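Long-range contacts in imidazoleglycerol-phosphate dehydratase (Staphylococcus aureus subsp. aureus, PDB 2AE8), which catalyses the dehydration of imidazoleglycerol phosphate to imidazoleacetol phosphate, the sixth step of histidine biosynthesis, with two manganese ions per subunit: residues I123-T128 / I190-K195; T128-V133 / I178-G183. All coordinates share one frame; numbering follows the deposited sequence.

After the first four-stranded sheet and helices 61-74 and 90-111, the chain runs through strand 118-125, makes a tight turn and returns as strand 128-135. Contact 1 sets the end of strand 118-125 and the turn against helix 186-205, closing a loop of 61 residues. Contact 2 is nested inside it and closes a loop of 44 residues by pairing strand 128-135 with strand 175-182, the last strand before the helix. Thr128 belongs to both contacts, and Ile123 N lies 2.8 Å from Ala130 O, a probable backbone hydrogen bond between them. Contact 2 therefore builds the middle of the sheet, and contact 1 lays the helix on that sheet. Both also touch a second subunit.

Contact 1 (I123-T128 / I190-K195). With MG (magnesium ion), chain L.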
loop_
_atom_site.group_PDB
_atom_site.type_symbol
_atom_site.label_atom_id
_atom_site.label_comp_id
_atom_site.label_asym_id
_atom_site.label_seq_id
_atom_site.Cartn_x
_atom_site.Cartn_y
_atom_site.Cartn_z
ATOM N N ILE B 123 -22.010 -25.662 21.754
ATOM C CA ILE B 123 -22.227 -25.190 23.120
ATOM C C ILE B 123 -21.869 -23.701 23.248
ATOM O O ILE B 123 -20.722 -23.321 22.974
ATOM C CB ILE B 123 -21.389 -25.974 24.155
ATOM C CG1 ILE B 123 -21.809 -27.455 24.225
ATOM C CG2 ILE B 123 -21.454 -25.274 25.560
ATOM C CD1 ILE B 123 -23.112 -27.693 24.945
ATOM N N PRO B 124 -22.831 -22.878 23.700
ATOM C CA PRO B 124 -22.553 -21.496 24.014
ATOM C C PRO B 124 -22.181 -21.362 25.499
ATOM O O PRO B 124 -22.693 -22.117 26.354
ATOM C CB PRO B 124 -23.888 -20.827 23.734
ATOM C CG PRO B 124 -24.921 -21.908 24.189
ATOM C CD PRO B 124 -24.247 -23.230 23.965
HETATM N N MSE B 125 -21.259 -20.455 25.792
HETATM C CA MSE B 125 -20.911 -20.124 27.165
HETATM C C MSE B 125 -20.759 -18.618 27.216
HETATM O O MSE B 125 -19.682 -18.097 26.948
HETATM C CB MSE B 125 -19.601 -20.798 27.595
HETATM C CG MSE B 125 -19.680 -22.284 27.860
HETATM SE SE MSE B 125 -20.755 -22.724 29.467
HETATM C CE MSE B 125 -19.934 -21.484 30.730
ATOM N N ASP B 126 -21.840 -17.928 27.567
ATOM C CA ASP B 126 -21.939 -16.486 27.412
ATOM C C ASP B 126 -21.419 -16.073 26.023
ATOM O O ASP B 126 -22.013 -16.468 25.018
ATOM C CB ASP B 126 -21.249 -15.740 28.575
ATOM C CG ASP B 126 -22.015 -15.893 29.906
ATOM O OD1 ASP B 126 -23.228 -16.178 29.865
ATOM O OD2 ASP B 126 -21.409 -15.743 30.986
ATOM N N GLU B 127 -20.319 -15.316 25.975
ATOM C CA GLU B 127 -19.761 -14.794 24.716
ATOM C C GLU B 127 -19.222 -15.880 23.779
ATOM O O GLU B 127 -19.114 -15.685 22.565
ATOM C CB GLU B 127 -18.656 -13.761 25.017
ATOM C CG GLU B 127 -17.251 -14.349 25.376
ATOM C CD GLU B 127 -17.216 -15.211 26.640
ATOM O OE1 GLU B 127 -16.365 -16.131 26.721
ATOM O OE2 GLU B 127 -18.039 -14.986 27.553
ATOM N N THR B 128 -18.888 -17.032 24.351
ATOM C CA THR B 128 -18.194 -18.092 23.612
ATOM C C THR B 128 -19.189 -18.992 22.914
ATOM O O THR B 128 -20.284 -19.239 23.437
ATOM C CB THR B 128 -17.352 -18.942 24.576
ATOM O OG1 THR B 128 -16.229 -18.176 25.001
ATOM C CG2 THR B 128 -16.841 -20.234 23.910
ATOM N N ILE B 190 -12.597 -22.917 27.162
ATOM C CA ILE B 190 -12.245 -24.284 27.478
ATOM C C ILE B 190 -13.477 -25.099 27.901
ATOM O O ILE B 190 -13.654 -26.240 27.478
ATOM C CB ILE B 190 -11.178 -24.304 28.581
ATOM C CG1 ILE B 190 -9.915 -23.580 28.070
ATOM C CG2 ILE B 190 -10.852 -25.746 28.965
ATOM C CD1 ILE B 190 -8.922 -23.197 29.172
ATOM N N GLU B 191 -14.318 -24.508 28.738
ATOM C CA GLU B 191 -15.520 -25.195 29.203
ATOM C C GLU B 191 -16.470 -25.543 28.063
ATOM O O GLU B 191 -16.951 -26.674 27.985
ATOM C CB GLU B 191 -16.223 -24.394 30.303
ATOM C CG GLU B 191 -17.476 -25.056 30.825
ATOM C CD GLU B 191 -17.825 -24.638 32.246
ATOM O OE1 GLU B 191 -17.088 -23.833 32.858
ATOM O OE2 GLU B 191 -18.851 -25.120 32.751
ATOM N N ALA B 192 -16.757 -24.589 27.176
ATOM C CA ALA B 192 -17.582 -24.879 25.993
ATOM C C ALA B 192 -17.006 -26.032 25.166
ATOM O O ALA B 192 -17.744 -26.908 24.700
ATOM C CB ALA B 192 -17.763 -23.611 25.114
ATOM N N ILE B 193 -15.684 -26.039 24.982
ATOM C CA ILE B 193 -15.019 -27.116 24.227
ATOM C C ILE B 193 -15.174 -28.495 24.924
ATOM O O ILE B 193 -15.511 -29.490 24.280
ATOM C CB ILE B 193 -13.525 -26.811 24.002
ATOM C CG1 ILE B 193 -13.343 -25.627 23.018
ATOM C CG2 ILE B 193 -12.761 -28.072 23.505
ATOM C CD1 ILE B 193 -11.919 -25.090 23.009
ATOM N N PHE B 194 -14.917 -28.548 26.229
ATOM C CA PHE B 194 -15.130 -29.790 26.988
ATOM C C PHE B 194 -16.580 -30.248 26.962
ATOM O O PHE B 194 -16.841 -31.431 26.753
ATOM C CB PHE B 194 -14.640 -29.667 28.433
ATOM C CG PHE B 194 -13.214 -30.061 28.619
ATOM C CD1 PHE B 194 -12.877 -31.396 28.860
ATOM C CD2 PHE B 194 -12.199 -29.105 28.554
ATOM C CE1 PHE B 194 -11.548 -31.781 29.039
ATOM C CE2 PHE B 194 -10.839 -29.472 28.732
ATOM C CZ PHE B 194 -10.513 -30.824 28.978
ATOM N N LYS B 195 -17.522 -29.328 27.146
ATOM C CA LYS B 195 -18.938 -29.673 27.078
ATOM C C LYS B 195 -19.336 -30.221 25.703
ATOM O O LYS B 195 -19.989 -31.261 25.599
ATOM C CB LYS B 195 -19.842 -28.492 27.469
ATOM C CG LYS B 195 -19.822 -28.110 28.984
ATOM C CD LYS B 195 -20.829 -26.975 29.338
ATOM C CE LYS B 195 -22.289 -27.320 28.938
ATOM N NZ LYS B 195 -23.286 -26.346 29.521
HETATM MG MG MG L . -16.566 -23.779 34.904
HETATM O O HOH W 1 -23.697 -24.084 28.108
#
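Residues 123-125, the end of strand 118-125, run nearly antiparallel to helix segment 190-195, at 158° with axes 7.8 Å apart; Ile123 CA is nearest Ala192 CA. This is helix-on-sheet packing in the beta-alpha-beta sandwich of the enzyme. Ala192 points its methyl at the sheet. Ala192 CB meets Met125 CG at 3.6 Å and Thr128 CG2 at 3.7 Å, and touches the carbonyl oxygen of Ile123. A type II' turn from Met125 to Thr128 brings those two side chains to the same methyl. Ile123 crosses Lys195 at about a right angle. Ile123 CG1 lies 3.9 Å from Lys195 CB, and Ile123 CG2 packs on Lys195 CE. Lys195 NZ is hydrogen-bonded to the hydroxyl of Tyr118 of a second subunit. Water 1 accepts from Lys195 NZ and donates to Pro124 O, which ties the strand to the lysine. Selenomethionine Met125 is bent at chi2 and chi3, and its CE reaches Glu191 CD at 4.1 Å. Glu191 carries the contact to the metal site, shared with His187 and with His92 of a third subunit. Its carboxylate binds through one oxygen: Glu191 OE1 is 2.1 Å from the magnesium ion, whereas OE2 is 3.4 Å away.

Contact 2 (T128-V133 / I178-G183); sequences TLARVV and IDLIRG
Arg131 and Asp179 face each other as a hydrogen-bonded pair of an antiparallel sheet. Their backbones make two hydrogen bonds: Arg131 N to Asp179 O, and Asp179 N back to Arg131 O, both 2.9 Å. Their side chains leave the same face side by side and form a salt bridge. Arg131 NH2 gives a weak hydrogen bond to Asp179 OD2 at 2.9 Å, with the two flat groups turned 66° apart. With Arg131 bent at chi3 (65°), NH2 turns toward the neighbouring strand and meets Asp179 OD2 at the edge of the guanidinium, near its plane. Water 2, at the edge of the guanidinium and in its plane, accepts from Arg131 NE and lies 2.6 Å from Asp179 OD2, to which it may donate.

Toward Gly183 the register shifts in a classic beta bulge. Ile181 and Arg182 both face Leu129. Leu129 O takes Ile181 N at 2.8 Å and, weakly, Arg182 N at 3.4 Å. Leu129 N donates to Arg182 O. The bulge also lays Ile181 alongside Leu129, with Ile181 CD1 3.8 Å from Leu129 CD2 and close to Arg131 CB.

On the other face, Val132 CG2 packs on Ile178 CG1. Leu180 CD2 meets Thr128 CG2 at 3.5 Å. Helix 186-205 covers this side through Ala192 and Ala196.

Farther out, the Tyr122 hydroxyl is hydrogen-bonded to Arg131 NH1. Asp179 OD1 forms a salt bridge with Arg182 of a fourth subunit, while Arg182 reaches Asp179 of a second subunit in the same way. The salt bridge within the chain is thus one link of a network that runs across the subunit interfaces. Flanked by two arginines, the buried Asp179 carboxylate is probably held in its charged form.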
loop_
_atom_site.group_PDB
_atom_site.type_symbol
_atom_site.label_atom_id
_atom_site.label_comp_id
_atom_site.label_asym_id
_atom_site.label_seq_id
_atom_site.Cartn_x
_atom_site.Cartn_y
_atom_site.Cartn_z
ATOM N N THR B 128 -18.888 -17.032 24.351
ATOM C CA THR B 128 -18.194 -18.092 23.612
ATOM C C THR B 128 -19.189 -18.992 22.914
ATOM O O THR B 128 -20.284 -19.239 23.437
ATOM C CB THR B 128 -17.352 -18.942 24.576
ATOM O OG1 THR B 128 -16.229 -18.176 25.001
ATOM C CG2 THR B 128 -16.841 -20.234 23.910
ATOM N N LEU B 129 -18.809 -19.488 21.740
ATOM C CA LEU B 129 -19.550 -20.563 21.084
ATOM C C LEU B 129 -18.540 -21.579 20.551
ATOM O O LEU B 129 -17.610 -21.199 19.835
ATOM C CB LEU B 129 -20.423 -20.022 19.943
ATOM C CG LEU B 129 -21.225 -21.058 19.139
ATOM C CD1 LEU B 129 -22.357 -21.692 19.980
ATOM C CD2 LEU B 129 -21.791 -20.410 17.898
ATOM N N ALA B 130 -18.690 -22.849 20.930
ATOM C CA ALA B 130 -17.852 -23.895 20.371
ATOM C C ALA B 130 -18.662 -24.942 19.628
ATOM O O ALA B 130 -19.825 -25.227 19.990
ATOM C CB ALA B 130 -16.989 -24.546 21.449
ATOM N N ARG B 131 -18.048 -25.504 18.587
ATOM C CA ARG B 131 -18.607 -26.651 17.879
ATOM C C ARG B 131 -17.596 -27.778 17.916
ATOM O O ARG B 131 -16.418 -27.579 17.612
ATOM C CB ARG B 131 -18.944 -26.335 16.417
ATOM C CG ARG B 131 -19.363 -27.574 15.604
ATOM C CD ARG B 131 -19.489 -27.290 14.116
ATOM N NE ARG B 131 -18.196 -26.949 13.525
ATOM C CZ ARG B 131 -17.964 -25.838 12.831
ATOM N NH1 ARG B 131 -18.947 -24.960 12.633
ATOM N NH2 ARG B 131 -16.751 -25.612 12.335
ATOM N N VAL B 132 -18.062 -28.973 18.267
ATOM C CA VAL B 132 -17.210 -30.161 18.173
ATOM C C VAL B 132 -17.934 -31.229 17.372
ATOM O O VAL B 132 -19.124 -31.483 17.596
ATOM C CB VAL B 132 -16.770 -30.679 19.538
ATOM C CG1 VAL B 132 -15.937 -31.948 19.373
ATOM C CG2 VAL B 132 -15.955 -29.584 20.279
ATOM N N VAL B 133 -17.201 -31.825 16.439
ATOM C CA VAL B 133 -17.695 -32.872 15.550
ATOM C C VAL B 133 -16.837 -34.096 15.822
ATOM O O VAL B 133 -15.619 -34.023 15.707
ATOM C CB VAL B 133 -17.542 -32.473 14.039
ATOM C CG1 VAL B 133 -17.936 -33.632 13.129
ATOM C CG2 VAL B 133 -18.384 -31.221 13.714
ATOM N N ILE B 178 -12.496 -29.704 16.430
ATOM C CA ILE B 178 -12.867 -28.756 17.474
ATOM C C ILE B 178 -12.703 -27.333 16.927
ATOM O O ILE B 178 -11.626 -26.970 16.434
ATOM C CB ILE B 178 -11.989 -28.952 18.736
ATOM C CG1 ILE B 178 -12.294 -30.324 19.386
ATOM C CG2 ILE B 178 -12.177 -27.782 19.709
ATOM C CD1 ILE B 178 -11.421 -30.676 20.567
ATOM N N ASP B 179 -13.769 -26.543 17.022
ATOM C CA ASP B 179 -13.778 -25.180 16.483
ATOM C C ASP B 179 -14.345 -24.212 17.521
ATOM O O ASP B 179 -15.475 -24.384 17.984
ATOM C CB ASP B 179 -14.655 -25.099 15.220
ATOM C CG ASP B 179 -13.943 -25.599 13.962
ATOM O OD1 ASP B 179 -13.031 -24.884 13.489
ATOM O OD2 ASP B 179 -14.309 -26.679 13.411
ATOM N N LEU B 180 -13.563 -23.198 17.871
ATOM C CA LEU B 180 -14.058 -22.109 18.678
ATOM C C LEU B 180 -14.602 -21.097 17.700
ATOM O O LEU B 180 -13.828 -20.413 17.028
ATOM C CB LEU B 180 -12.907 -21.465 19.449
ATOM C CG LEU B 180 -12.981 -21.235 20.956
ATOM C CD1 LEU B 180 -12.004 -20.102 21.348
ATOM C CD2 LEU B 180 -14.380 -20.996 21.492
ATOM N N ILE B 181 -15.921 -20.991 17.602
ATOM C CA ILE B 181 -16.529 -20.083 16.623
ATOM C C ILE B 181 -16.348 -18.627 17.052
ATOM O O ILE B 181 -16.062 -17.767 16.230
ATOM C CB ILE B 181 -18.008 -20.424 16.355
ATOM C CG1 ILE B 181 -18.078 -21.813 15.691
ATOM C CG2 ILE B 181 -18.664 -19.335 15.485
ATOM C CD1 ILE B 181 -19.343 -22.505 15.948
ATOM N N ARG B 182 -16.500 -18.374 18.350
ATOM C CA ARG B 182 -16.154 -17.088 18.950
ATOM C C ARG B 182 -15.803 -17.316 20.417
ATOM O O ARG B 182 -16.231 -18.304 21.007
ATOM C CB ARG B 182 -17.269 -16.046 18.775
ATOM C CG ARG B 182 -18.644 -16.431 19.339
ATOM C CD ARG B 182 -19.666 -15.288 19.103
ATOM N NE ARG B 182 -19.805 -15.072 17.662
ATOM C CZ ARG B 182 -20.716 -15.657 16.898
ATOM N NH1 ARG B 182 -21.644 -16.455 17.432
ATOM N NH2 ARG B 182 -20.705 -15.421 15.597
ATOM N N GLY B 183 -14.990 -16.438 20.991
ATOM C CA GLY B 183 -14.601 -16.582 22.379
ATOM C C GLY B 183 -14.539 -15.234 23.050
ATOM O O GLY B 183 -15.205 -14.285 22.631
HETATM O O HOH W 2 -15.972 -28.473 14.370
#